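Local structure of short-chain dehydrogenase/reductase SDR (Burkholderia phymatum, 5IG2) at residues Phe30-Ala35 / Asp56-Ala61; Glu176-Asp181 / Val189-Leu194; Arg273-Asp276 / Gln280-Pro283. The protein binds NAD and probably catalyses NAD- or NADP-dependent oxidation or reduction at CH-OH groups, like other short-chain dehydrogenases/reductases. All blocks are in the same frame, centred on the assembly; numbering follows the deposited sequence.

How the contacts relate
Contacts 1 and 2 belong to the Rossmann-fold body of the chain, whereas contact 3 lies in the C-terminal part, about 44 Å from contact 1 centre to centre. Contact 1 joins two helices through apolar groups and is partly buried; contact 2, buried, sets a helix against its own sheet through a cysteine thiol. The two meet where Phe30 CZ lies 3.6 Å from Leu194 CD2. Contact 3 is partly buried and mainly polar: a helix end fastened by a salt bridge. Within the chain, contacts 2 and 3 do not touch, but across the third subunit's interface they do: Glu176 pairs with Arg273 of that subunit, and Tyr179 packs on its Asn282.

Contact 1 of 3, residues Phe30-Ala35 / Asp56-Ala61; sequences FAEKGA and DTLRAA
With its CG anti to the carbonyl carbon (chi1 -72°) and CD1 continuing the chain in an extended line (chi2 173°), Leu58 carries both methyls straight across to the helix segment 30-35, where Ala31, Glu32 and Ala35 receive them. The two methyls divide the work. CD1 meets the single methyl of Ala31, with Leu58 CD1 3.7 Å from Ala31 CB. Leu58 CD2 rests instead on the neighbouring part of the helix, 3.9 Å from Glu32 CG and close to that residue's CA as well. One turn beyond Ala31, the CB of Ala35 closes the group at 4.2 Å from Leu58 CD2.

Of the Glu32 side chain it is CG that touches: the chain runs roughly at a right angle to that of Leu58, and its carboxylate goes on to a long, weak ion pair with Arg28. No hydrogen bond crosses between the segments, so the attachment is purely van der Waals. It is also lean, a single branched residue set against two alanines and a methylene group. Leu58 is buried and reaches into the gap between the helices, whose segment axes stay 10.9 Å apart and run almost parallel, at 12°.

Both helices pack on the same face of the parallel sheet in this Rossmann-type nucleotide-binding fold, helix 25-36 following strand 16-20 and helix 48-60 following strand 40-45. Leu58 and the alanines therefore close over a common apolar floor: Leu58 also touches Leu41 and Leu43 of strand 40-45, while Ala31 reaches Leu43 and Ile19, and Ala35 reaches Leu41. Elsewhere on helix 25-36, Phe30 stacks on Phe96 and, together with Lys33, packs against helix 242-254.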
ATOM      1  N   PHE B  30     -16.173 -33.753  25.201  1.00 12.43           N
ATOM      2  CA  PHE B  30     -16.063 -34.277  26.560  1.00 12.58           C
ATOM      3  C   PHE B  30     -14.603 -34.478  26.950  1.00 12.01           C
ATOM      4  O   PHE B  30     -14.198 -34.165  28.077  1.00 15.19           O
ATOM      5  CB  PHE B  30     -16.809 -35.610  26.690  1.00 12.35           C
ATOM      6  CG  PHE B  30     -18.296 -35.523  26.474  1.00 15.88           C
ATOM      7  CD1 PHE B  30     -19.002 -34.353  26.749  1.00 12.18           C
ATOM      8  CD2 PHE B  30     -18.997 -36.639  26.016  1.00 10.52           C
ATOM      9  CE1 PHE B  30     -20.392 -34.310  26.557  1.00 13.34           C
ATOM     10  CE2 PHE B  30     -20.375 -36.597  25.820  1.00 10.26           C
ATOM     11  CZ  PHE B  30     -21.072 -35.437  26.084  1.00 11.12           C
ATOM     12  N   ALA B  31     -13.808 -35.029  26.037  1.00 11.47           N
ATOM     13  CA  ALA B  31     -12.409 -35.287  26.336  1.00 10.82           C
ATOM     14  C   ALA B  31     -11.654 -33.983  26.556  1.00 14.86           C
ATOM     15  O   ALA B  31     -10.856 -33.870  27.496  1.00 16.76           O
ATOM     16  CB  ALA B  31     -11.797 -36.112  25.204  1.00  8.79           C
ATOM     17  N   GLU B  32     -11.926 -32.974  25.723  1.00 14.26           N
ATOM     18  CA  GLU B  32     -11.296 -31.673  25.901  1.00 12.76           C
ATOM     19  C   GLU B  32     -11.684 -31.057  27.234  1.00 14.67           C
ATOM     20  O   GLU B  32     -10.835 -30.515  27.947  1.00 16.11           O
ATOM     21  CB  GLU B  32     -11.683 -30.745  24.756  1.00 14.11           C
ATOM     22  CG  GLU B  32     -11.101 -31.163  23.422  1.00 18.54           C
ATOM     23  CD  GLU B  32     -11.692 -30.370  22.265  1.00 25.12           C
ATOM     24  OE1 GLU B  32     -12.901 -30.060  22.311  1.00 22.88           O
ATOM     25  OE2 GLU B  32     -10.948 -30.056  21.311  1.00 27.87           O
ATOM     26  N   LYS B  33     -12.968 -31.127  27.588  1.00 15.74           N
ATOM     27  CA  LYS B  33     -13.405 -30.564  28.864  1.00 16.81           C
ATOM     28  C   LYS B  33     -12.798 -31.335  30.032  1.00 16.45           C
ATOM     29  O   LYS B  33     -12.311 -30.730  30.992  1.00 15.43           O
ATOM     30  CB  LYS B  33     -14.936 -30.564  28.938  1.00 13.60           C
ATOM     31  CG  LYS B  33     -15.509 -29.984  30.221  1.00 16.54           C
ATOM     32  CD  LYS B  33     -15.134 -28.517  30.403  1.00 17.14           C
ATOM     33  CE  LYS B  33     -15.816 -27.965  31.649  1.00 20.35           C
ATOM     34  NZ  LYS B  33     -15.534 -26.525  31.874  1.00 21.36           N
ATOM     35  N   GLY B  34     -12.805 -32.671  29.954  1.00 14.56           N
ATOM     36  CA  GLY B  34     -12.184 -33.468  30.998  1.00 12.38           C
ATOM     37  C   GLY B  34     -10.712 -33.148  31.169  1.00 12.14           C
ATOM     38  O   GLY B  34     -10.224 -33.006  32.293  1.00 16.01           O
ATOM     39  N   ALA B  35      -9.987 -33.022  30.056  1.00 13.68           N
ATOM     40  CA  ALA B  35      -8.581 -32.631  30.135  1.00 14.17           C
ATOM     41  C   ALA B  35      -8.417 -31.300  30.853  1.00 17.11           C
ATOM     42  O   ALA B  35      -7.540 -31.158  31.712  1.00 19.39           O
ATOM     43  CB  ALA B  35      -7.965 -32.552  28.739  1.00 14.92           C
ATOM     44  N   ASP B  56      -3.639 -37.451  20.182  1.00 12.73           N
ATOM     45  CA  ASP B  56      -2.376 -36.762  19.945  1.00 13.26           C
ATOM     46  C   ASP B  56      -2.451 -35.306  20.396  1.00 17.59           C
ATOM     47  O   ASP B  56      -1.592 -34.826  21.146  1.00 17.50           O
ATOM     48  CB  ASP B  56      -2.019 -36.852  18.460  1.00 12.79           C
ATOM     49  CG  ASP B  56      -0.635 -36.320  18.156  1.00 20.45           C
ATOM     50  OD1 ASP B  56      -0.462 -35.083  18.109  1.00 22.53           O
ATOM     51  OD2 ASP B  56       0.285 -37.140  17.949  1.00 22.06           O
ATOM     52  N   THR B  57      -3.498 -34.597  19.967  1.00 13.99           N
ATOM     53  CA  THR B  57      -3.631 -33.181  20.279  1.00 14.88           C
ATOM     54  C   THR B  57      -3.835 -32.949  21.774  1.00 16.46           C
ATOM     55  O   THR B  57      -3.218 -32.049  22.357  1.00 17.74           O
ATOM     56  CB  THR B  57      -4.780 -32.600  19.460  1.00 15.96           C
ATOM     57  OG1 THR B  57      -4.391 -32.606  18.085  1.00 19.42           O
ATOM     58  CG2 THR B  57      -5.085 -31.162  19.878  1.00 18.55           C
ATOM     59  N   LEU B  58      -4.681 -33.759  22.413  1.00 14.43           N
ATOM     60  CA  LEU B  58      -4.862 -33.643  23.859  1.00 13.61           C
ATOM     61  C   LEU B  58      -3.564 -33.914  24.612  1.00 16.00           C
ATOM     62  O   LEU B  58      -3.212 -33.182  25.544  1.00 15.86           O
ATOM     63  CB  LEU B  58      -5.958 -34.597  24.318  1.00 10.39           C
ATOM     64  CG  LEU B  58      -7.371 -34.177  23.903  1.00 17.39           C
ATOM     65  CD1 LEU B  58      -8.362 -35.265  24.257  1.00 17.28           C
ATOM     66  CD2 LEU B  58      -7.778 -32.844  24.550  1.00 17.52           C
ATOM     67  N   ARG B  59      -2.840 -34.965  24.228  1.00 13.97           N
ATOM     68  CA  ARG B  59      -1.581 -35.266  24.895  1.00 13.16           C
ATOM     69  C   ARG B  59      -0.571 -34.135  24.712  1.00 17.76           C
ATOM     70  O   ARG B  59       0.134 -33.760  25.658  1.00 19.86           O
ATOM     71  CB  ARG B  59      -1.035 -36.582  24.358  1.00 13.48           C
ATOM     72  CG  ARG B  59       0.274 -37.021  24.970  1.00 19.70           C
ATOM     73  CD  ARG B  59       0.666 -38.372  24.385  1.00 17.38           C
ATOM     74  NE  ARG B  59      -0.276 -39.407  24.797  1.00 18.10           N
ATOM     75  CZ  ARG B  59      -0.664 -40.422  24.033  1.00 20.76           C
ATOM     76  NH1 ARG B  59      -0.201 -40.540  22.790  1.00 20.85           N
ATOM     77  NH2 ARG B  59      -1.517 -41.320  24.510  1.00 17.24           N
ATOM     78  N   ALA B  60      -0.493 -33.573  23.501  1.00 18.22           N
ATOM     79  CA  ALA B  60       0.437 -32.475  23.249  1.00 19.91           C
ATOM     80  C   ALA B  60       0.109 -31.255  24.104  1.00 20.86           C
ATOM     81  O   ALA B  60       1.011 -30.498  24.475  1.00 21.40           O
ATOM     82  CB  ALA B  60       0.425 -32.103  21.763  1.00 16.35           C
ATOM     83  N   ALA B  61      -1.168 -31.048  24.429  1.00 19.58           N
ATOM     84  CA  ALA B  61      -1.551 -29.974  25.334  1.00 21.43           C
ATOM     85  C   ALA B  61      -1.438 -30.366  26.804  1.00 24.29           C
ATOM     86  O   ALA B  61      -1.828 -29.574  27.668  1.00 27.14           O
ATOM     87  CB  ALA B  61      -2.977 -29.513  25.040  1.00 20.92           C
TER

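Contact 2 of 3, residues Glu176-Asp181 / Val189-Leu194; sequences ETLYHD and VGCSLL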
ATOM      1  N   GLU B 176     -33.163 -44.006  32.813  1.00 13.20           N
ATOM      2  CA  GLU B 176     -34.089 -43.716  33.902  1.00 14.42           C
ATOM      3  C   GLU B 176     -34.174 -44.886  34.872  1.00 17.66           C
ATOM      4  O   GLU B 176     -34.220 -44.688  36.094  1.00 18.20           O
ATOM      5  CB  GLU B 176     -35.479 -43.385  33.347  1.00 15.86           C
ATOM      6  CG  GLU B 176     -35.568 -42.037  32.631  1.00 14.82           C
ATOM      7  CD  GLU B 176     -36.917 -41.811  31.956  1.00 15.04           C
ATOM      8  OE1 GLU B 176     -37.750 -42.745  31.934  1.00 16.26           O
ATOM      9  OE2 GLU B 176     -37.153 -40.686  31.462  1.00 14.06           O
ATOM     10  N   THR B 177     -34.209 -46.115  34.345  1.00 12.81           N
ATOM     11  CA  THR B 177     -34.262 -47.277  35.224  1.00 14.07           C
ATOM     12  C   THR B 177     -32.970 -47.433  36.002  1.00 17.10           C
ATOM     13  O   THR B 177     -32.992 -47.765  37.194  1.00 16.13           O
ATOM     14  CB  THR B 177     -34.531 -48.550  34.431  1.00 17.12           C
ATOM     15  OG1 THR B 177     -35.619 -48.331  33.529  1.00 16.87           O
ATOM     16  CG2 THR B 177     -34.883 -49.676  35.401  1.00 14.60           C
ATOM     17  N   LEU B 178     -31.834 -47.215  35.335  1.00 17.57           N
ATOM     18  CA  LEU B 178     -30.548 -47.284  36.015  1.00 17.02           C
ATOM     19  C   LEU B 178     -30.488 -46.294  37.173  1.00 19.53           C
ATOM     20  O   LEU B 178     -29.909 -46.593  38.226  1.00 18.68           O
ATOM     21  CB  LEU B 178     -29.427 -47.012  35.014  1.00 16.70           C
ATOM     22  CG  LEU B 178     -27.992 -46.957  35.546  1.00 14.13           C
ATOM     23  CD1 LEU B 178     -27.576 -48.316  36.102  1.00 14.19           C
ATOM     24  CD2 LEU B 178     -27.041 -46.482  34.434  1.00 11.77           C
ATOM     25  N   TYR B 179     -31.092 -45.111  36.995  1.00 14.75           N
ATOM     26  CA  TYR B 179     -31.134 -44.126  38.073  1.00 14.93           C
ATOM     27  C   TYR B 179     -31.780 -44.716  39.318  1.00 17.35           C
ATOM     28  O   TYR B 179     -31.264 -44.571  40.433  1.00 16.60           O
ATOM     29  CB  TYR B 179     -31.880 -42.870  37.610  1.00 14.21           C
ATOM     30  CG  TYR B 179     -32.119 -41.862  38.718  1.00 17.21           C
ATOM     31  CD1 TYR B 179     -33.256 -41.944  39.519  1.00 16.52           C
ATOM     32  CD2 TYR B 179     -31.199 -40.838  38.977  1.00 15.93           C
ATOM     33  CE1 TYR B 179     -33.481 -41.042  40.544  1.00 18.40           C
ATOM     34  CE2 TYR B 179     -31.417 -39.926  40.009  1.00 16.30           C
ATOM     35  CZ  TYR B 179     -32.567 -40.038  40.784  1.00 21.14           C
ATOM     36  OH  TYR B 179     -32.822 -39.147  41.801  1.00 23.03           O
ATOM     37  N   HIS B 180     -32.906 -45.408  39.145  1.00 17.02           N
ATOM     38  CA  HIS B 180     -33.574 -46.008  40.297  1.00 19.33           C
ATOM     39  C   HIS B 180     -32.814 -47.221  40.818  1.00 20.84           C
ATOM     40  O   HIS B 180     -32.770 -47.457  42.032  1.00 24.41           O
ATOM     41  CB  HIS B 180     -35.000 -46.400  39.927  1.00 19.06           C
ATOM     42  CG  HIS B 180     -35.882 -45.234  39.621  1.00 22.06           C
ATOM     43  ND1 HIS B 180     -36.117 -44.221  40.529  1.00 22.30           N
ATOM     44  CD2 HIS B 180     -36.597 -44.923  38.513  1.00 22.21           C
ATOM     45  CE1 HIS B 180     -36.940 -43.337  39.994  1.00 20.54           C
ATOM     46  NE2 HIS B 180     -37.244 -43.737  38.772  1.00 23.79           N
ATOM     47  N   ASP B 181     -32.241 -48.022  39.916  1.00 19.95           N
ATOM     48  CA  ASP B 181     -31.528 -49.220  40.350  1.00 20.98           C
ATOM     49  C   ASP B 181     -30.306 -48.856  41.179  1.00 23.33           C
ATOM     50  O   ASP B 181     -30.010 -49.510  42.188  1.00 26.29           O
ATOM     51  CB  ASP B 181     -31.101 -50.059  39.145  1.00 20.12           C
ATOM     52  CG  ASP B 181     -32.267 -50.692  38.416  1.00 21.03           C
ATOM     53  OD1 ASP B 181     -33.424 -50.599  38.894  1.00 20.55           O
ATOM     54  OD2 ASP B 181     -32.008 -51.318  37.367  1.00 20.66           O
ATOM     55  N   VAL B 189     -22.444 -44.307  43.205  1.00 19.67           N
ATOM     56  CA  VAL B 189     -22.464 -44.263  41.749  1.00 17.98           C
ATOM     57  C   VAL B 189     -23.811 -43.705  41.309  1.00 18.83           C
ATOM     58  O   VAL B 189     -24.863 -44.153  41.781  1.00 18.31           O
ATOM     59  CB  VAL B 189     -22.212 -45.658  41.147  1.00 19.05           C
ATOM     60  CG1 VAL B 189     -22.113 -45.582  39.646  1.00 16.22           C
ATOM     61  CG2 VAL B 189     -20.942 -46.278  41.727  1.00 21.44           C
ATOM     62  N   GLY B 190     -23.781 -42.719  40.416  1.00 19.32           N
ATOM     63  CA  GLY B 190     -24.994 -42.102  39.906  1.00 20.66           C
ATOM     64  C   GLY B 190     -25.016 -42.083  38.392  1.00 22.24           C
ATOM     65  O   GLY B 190     -24.121 -42.651  37.761  1.00 19.90           O
ATOM     66  N   CYS B 191     -26.018 -41.448  37.786  1.00 18.08           N
ATOM     67  CA  CYS B 191     -26.045 -41.416  36.331  1.00 14.26           C
ATOM     68  C   CYS B 191     -26.838 -40.209  35.839  1.00 14.95           C
ATOM     69  O   CYS B 191     -27.614 -39.604  36.584  1.00 15.92           O
ATOM     70  CB  CYS B 191     -26.608 -42.725  35.769  1.00 11.82           C
ATOM     71  SG  CYS B 191     -28.348 -43.028  36.133  1.00 16.26           S
ATOM     72  N   SER B 192     -26.611 -39.855  34.572  1.00 13.19           N
ATOM     73  CA  SER B 192     -27.302 -38.746  33.929  1.00 15.65           C
ATOM     74  C   SER B 192     -27.650 -39.124  32.495  1.00 15.83           C
ATOM     75  O   SER B 192     -27.045 -40.014  31.892  1.00 14.19           O
ATOM     76  CB  SER B 192     -26.466 -37.458  33.911  1.00 14.45           C
ATOM     77  OG  SER B 192     -26.141 -37.011  35.223  1.00 17.14           O
ATOM     78  N   LEU B 193     -28.614 -38.397  31.943  1.00 13.89           N
ATOM     79  CA  LEU B 193     -29.172 -38.677  30.629  1.00 12.65           C
ATOM     80  C   LEU B 193     -29.069 -37.406  29.796  1.00 11.88           C
ATOM     81  O   LEU B 193     -29.736 -36.411  30.099  1.00 12.52           O
ATOM     82  CB  LEU B 193     -30.625 -39.144  30.757  1.00 13.83           C
ATOM     83  CG  LEU B 193     -31.428 -39.383  29.467  1.00 14.23           C
ATOM     84  CD1 LEU B 193     -30.799 -40.498  28.626  1.00 10.25           C
ATOM     85  CD2 LEU B 193     -32.897 -39.674  29.788  1.00 11.73           C
ATOM     86  N   LEU B 194     -28.263 -37.446  28.733  1.00 12.48           N
ATOM     87  CA  LEU B 194     -28.007 -36.281  27.888  1.00 15.66           C
ATOM     88  C   LEU B 194     -28.895 -36.324  26.642  1.00 13.78           C
ATOM     89  O   LEU B 194     -28.821 -37.278  25.857  1.00 14.15           O
ATOM     90  CB  LEU B 194     -26.531 -36.228  27.500  1.00 11.87           C
ATOM     91  CG  LEU B 194     -26.101 -35.134  26.527  1.00  9.47           C
ATOM     92  CD1 LEU B 194     -26.351 -33.759  27.132  1.00  9.20           C
ATOM     93  CD2 LEU B 194     -24.634 -35.305  26.181  1.00 10.73           C
TER
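A buried helix-on-sheet contact joins Leu178 and Tyr179 of helix 162-185 to Cys191 of strand 189-194, one of the inner strands of the parallel sheet. Cys191 supplies most of the strand's side. Its thiol stands between its own backbone N and carbonyl carbon (chi1 66°), which lifts it off the strand towards the helix backbone. There Cys191 SG lies 3.6 Å from Tyr179 N and 3.8 Å from Tyr179 CB. Leu178 covers the same cysteine with its branch, placing CG 4.0 Å from Cys191 SG and CD2 4.0 Å from Cys191 CB.

The helix and strand are successive elements of the beta-alpha-beta crossover 144-149, 162-185, 189-194, part of the Rossmann fold. Leu193, two residues along the strand, continues the packing on the preceding turns of the helix, at Val172 and Thr175.

CG of Tyr179 is anti to the backbone N (chi1 173°), which turns the ring away from the thiol, leaving CB as the part that meets it. The carbonyl O of Cys191 lies beyond the ring's edge, near its plane, and the ring meets that of Phe258 at about 70°. On the outer side of the helix, Thr177 is hydrogen-bonded to Asn165 of the third subunit, and Asp181 to the backbone N atoms of Ser160 and Leu107 of that subunit.

Contact 3 of 3, residues Arg273-Asp276 / Gln280-Pro283; sequences RHED and QRNP
Arg281 presents the edge of its guanidinium group to Asp276 and one face to the backbone carbonyl of Glu275, in a salt-bridge network built on the Schellman motif that ends helix 267-279. Gln280 leaves the helix with positive phi (59°), and Arg281 N donates back to Asp276 O at 2.8 Å. From there the arginine chain, bent at chi3 (66°), brings the guanidinium back beside Glu275 and Asp276.

The carboxylate of Asp276 stands nearly upright to the guanidinium, their planes 74° apart. Its OD1 takes two bent bonds, from Arg281 NE at 2.8 Å and from Arg281 NH2 at 2.8 Å. Both lie in the guanidinium plane, but NE uses OD1's anti lone pair whereas NH2 comes from above the carboxylate. Thr284 OG1 bonds to it too, so three hydrogen bonds from two residues meet at OD1.

Glu275 lies obliquely across the arginine, its CB 3.6 Å from Arg281 NH2, and makes a long ion pair, OE1 to Arg281 NH1 at 3.9 Å, supplemented by a water donating to OE1 and accepting from NH2. Beyond the turn, Asn282 OD1 is hydrogen-bonded to Phe258 N of the third subunit. The other carboxylate oxygen, Asp276 OD2, sits 3.4 Å from Pro283 CA.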
ATOM      1  N   ARG B 273     -46.154 -34.014  22.558  1.00 12.70           N
ATOM      2  CA  ARG B 273     -46.179 -35.475  22.572  1.00 11.05           C
ATOM      3  C   ARG B 273     -46.727 -36.009  23.891  1.00 18.35           C
ATOM      4  O   ARG B 273     -47.528 -36.956  23.906  1.00 15.57           O
ATOM      5  CB  ARG B 273     -44.773 -36.021  22.328  1.00 10.69           C
ATOM      6  CG  ARG B 273     -44.693 -37.531  22.463  1.00 10.95           C
ATOM      7  CD  ARG B 273     -43.332 -38.125  22.043  1.00 11.30           C
ATOM      8  NE  ARG B 273     -43.417 -39.572  22.217  1.00 14.38           N
ATOM      9  CZ  ARG B 273     -43.143 -40.216  23.353  1.00 16.92           C
ATOM     10  NH1 ARG B 273     -42.691 -39.551  24.418  1.00 14.99           N
ATOM     11  NH2 ARG B 273     -43.325 -41.529  23.424  1.00 13.53           N
ATOM     12  N   HIS B 274     -46.301 -35.425  25.016  1.00 13.30           N
ATOM     13  CA  HIS B 274     -46.784 -35.909  26.305  1.00 13.87           C
ATOM     14  C   HIS B 274     -48.290 -35.736  26.423  1.00 15.21           C
ATOM     15  O   HIS B 274     -48.987 -36.610  26.957  1.00 17.59           O
ATOM     16  CB  HIS B 274     -46.059 -35.189  27.444  1.00 12.69           C
ATOM     17  CG  HIS B 274     -44.625 -35.602  27.592  1.00 16.74           C
ATOM     18  ND1 HIS B 274     -43.733 -34.930  28.400  1.00 18.20           N
ATOM     19  CD2 HIS B 274     -43.932 -36.622  27.032  1.00 16.16           C
ATOM     20  CE1 HIS B 274     -42.552 -35.522  28.337  1.00 17.93           C
ATOM     21  NE2 HIS B 274     -42.646 -36.552  27.513  1.00 16.09           N
ATOM     22  N   GLU B 275     -48.822 -34.622  25.913  1.00 13.64           N
ATOM     23  CA  GLU B 275     -50.260 -34.429  26.026  1.00 18.33           C
ATOM     24  C   GLU B 275     -51.024 -35.310  25.045  1.00 18.02           C
ATOM     25  O   GLU B 275     -52.176 -35.669  25.318  1.00 20.75           O
ATOM     26  CB  GLU B 275     -50.636 -32.963  25.831  1.00 21.98           C
ATOM     27  CG  GLU B 275     -52.080 -32.719  26.295  1.00 39.94           C
ATOM     28  CD  GLU B 275     -52.529 -31.283  26.153  1.00 47.25           C
ATOM     29  OE1 GLU B 275     -51.806 -30.485  25.511  1.00 51.94           O
ATOM     30  OE2 GLU B 275     -53.611 -30.963  26.694  1.00 47.40           O
ATOM     31  N   ASP B 276     -50.423 -35.647  23.894  1.00 14.53           N
ATOM     32  CA  ASP B 276     -51.012 -36.675  23.039  1.00 13.35           C
ATOM     33  C   ASP B 276     -51.246 -37.934  23.855  1.00 16.80           C
ATOM     34  O   ASP B 276     -52.356 -38.482  23.891  1.00 19.20           O
ATOM     35  CB  ASP B 276     -50.098 -37.021  21.856  1.00 12.81           C
ATOM     36  CG  ASP B 276     -50.004 -35.932  20.798  1.00 16.13           C
ATOM     37  OD1 ASP B 276     -50.832 -34.987  20.760  1.00 15.26           O
ATOM     38  OD2 ASP B 276     -49.060 -36.055  19.971  1.00 14.07           O
ATOM     39  N   GLN B 280     -54.698 -39.598  25.203  1.00 22.56           N
ATOM     40  CA  GLN B 280     -54.976 -40.732  24.310  1.00 24.78           C
ATOM     41  C   GLN B 280     -55.335 -40.232  22.910  1.00 23.06           C
ATOM     42  O   GLN B 280     -56.159 -40.811  22.195  1.00 22.75           O
ATOM     43  CB  GLN B 280     -56.054 -41.652  24.898  1.00 27.79           C
ATOM     44  CG  GLN B 280     -55.667 -42.192  26.277  1.00 28.15           C
ATOM     45  CD  GLN B 280     -56.727 -43.086  26.896  1.00 38.64           C
ATOM     46  OE1 GLN B 280     -57.308 -43.947  26.228  1.00 42.46           O
ATOM     47  NE2 GLN B 280     -56.990 -42.881  28.182  1.00 43.00           N
ATOM     48  N   ARG B 281     -54.662 -39.153  22.532  1.00 18.24           N
ATOM     49  CA  ARG B 281     -54.843 -38.396  21.306  1.00 25.20           C
ATOM     50  C   ARG B 281     -53.949 -38.984  20.222  1.00 21.60           C
ATOM     51  O   ARG B 281     -52.797 -39.315  20.492  1.00 22.32           O
ATOM     52  CB  ARG B 281     -54.440 -36.943  21.603  1.00 25.61           C
ATOM     53  CG  ARG B 281     -54.977 -35.877  20.750  1.00 29.50           C
ATOM     54  CD  ARG B 281     -54.773 -34.547  21.476  1.00 23.23           C
ATOM     55  NE  ARG B 281     -53.363 -34.191  21.641  1.00 18.32           N
ATOM     56  CZ  ARG B 281     -52.948 -33.075  22.244  1.00 16.81           C
ATOM     57  NH1 ARG B 281     -53.839 -32.229  22.743  1.00 15.92           N
ATOM     58  NH2 ARG B 281     -51.652 -32.806  22.351  1.00 13.84           N
ATOM     59  N   ASN B 282     -54.463 -39.113  19.000  1.00 18.32           N
ATOM     60  CA  ASN B 282     -53.596 -39.582  17.921  1.00 19.33           C
ATOM     61  C   ASN B 282     -52.416 -38.624  17.767  1.00 21.67           C
ATOM     62  O   ASN B 282     -52.593 -37.406  17.895  1.00 24.22           O
ATOM     63  CB  ASN B 282     -54.359 -39.686  16.604  1.00 20.18           C
ATOM     64  CG  ASN B 282     -55.203 -40.935  16.527  1.00 22.46           C
ATOM     65  OD1 ASN B 282     -55.249 -41.719  17.471  1.00 21.09           O
ATOM     66  ND2 ASN B 282     -55.881 -41.123  15.407  1.00 27.78           N
ATOM     67  N   PRO B 283     -51.206 -39.134  17.522  1.00 15.65           N
ATOM     68  CA  PRO B 283     -50.018 -38.266  17.535  1.00 14.02           C
ATOM     69  C   PRO B 283     -50.202 -37.034  16.653  1.00 14.12           C
ATOM     70  O   PRO B 283     -50.567 -37.133  15.481  1.00 17.27           O
ATOM     71  CB  PRO B 283     -48.906 -39.185  17.013  1.00 14.34           C
ATOM     72  CG  PRO B 283     -49.339 -40.573  17.450  1.00 15.02           C
ATOM     73  CD  PRO B 283     -50.856 -40.561  17.349  1.00 15.58           C
TER
HETATM   74  O   HOH W   1     -51.544 -29.777  23.170  1.00 27.99           O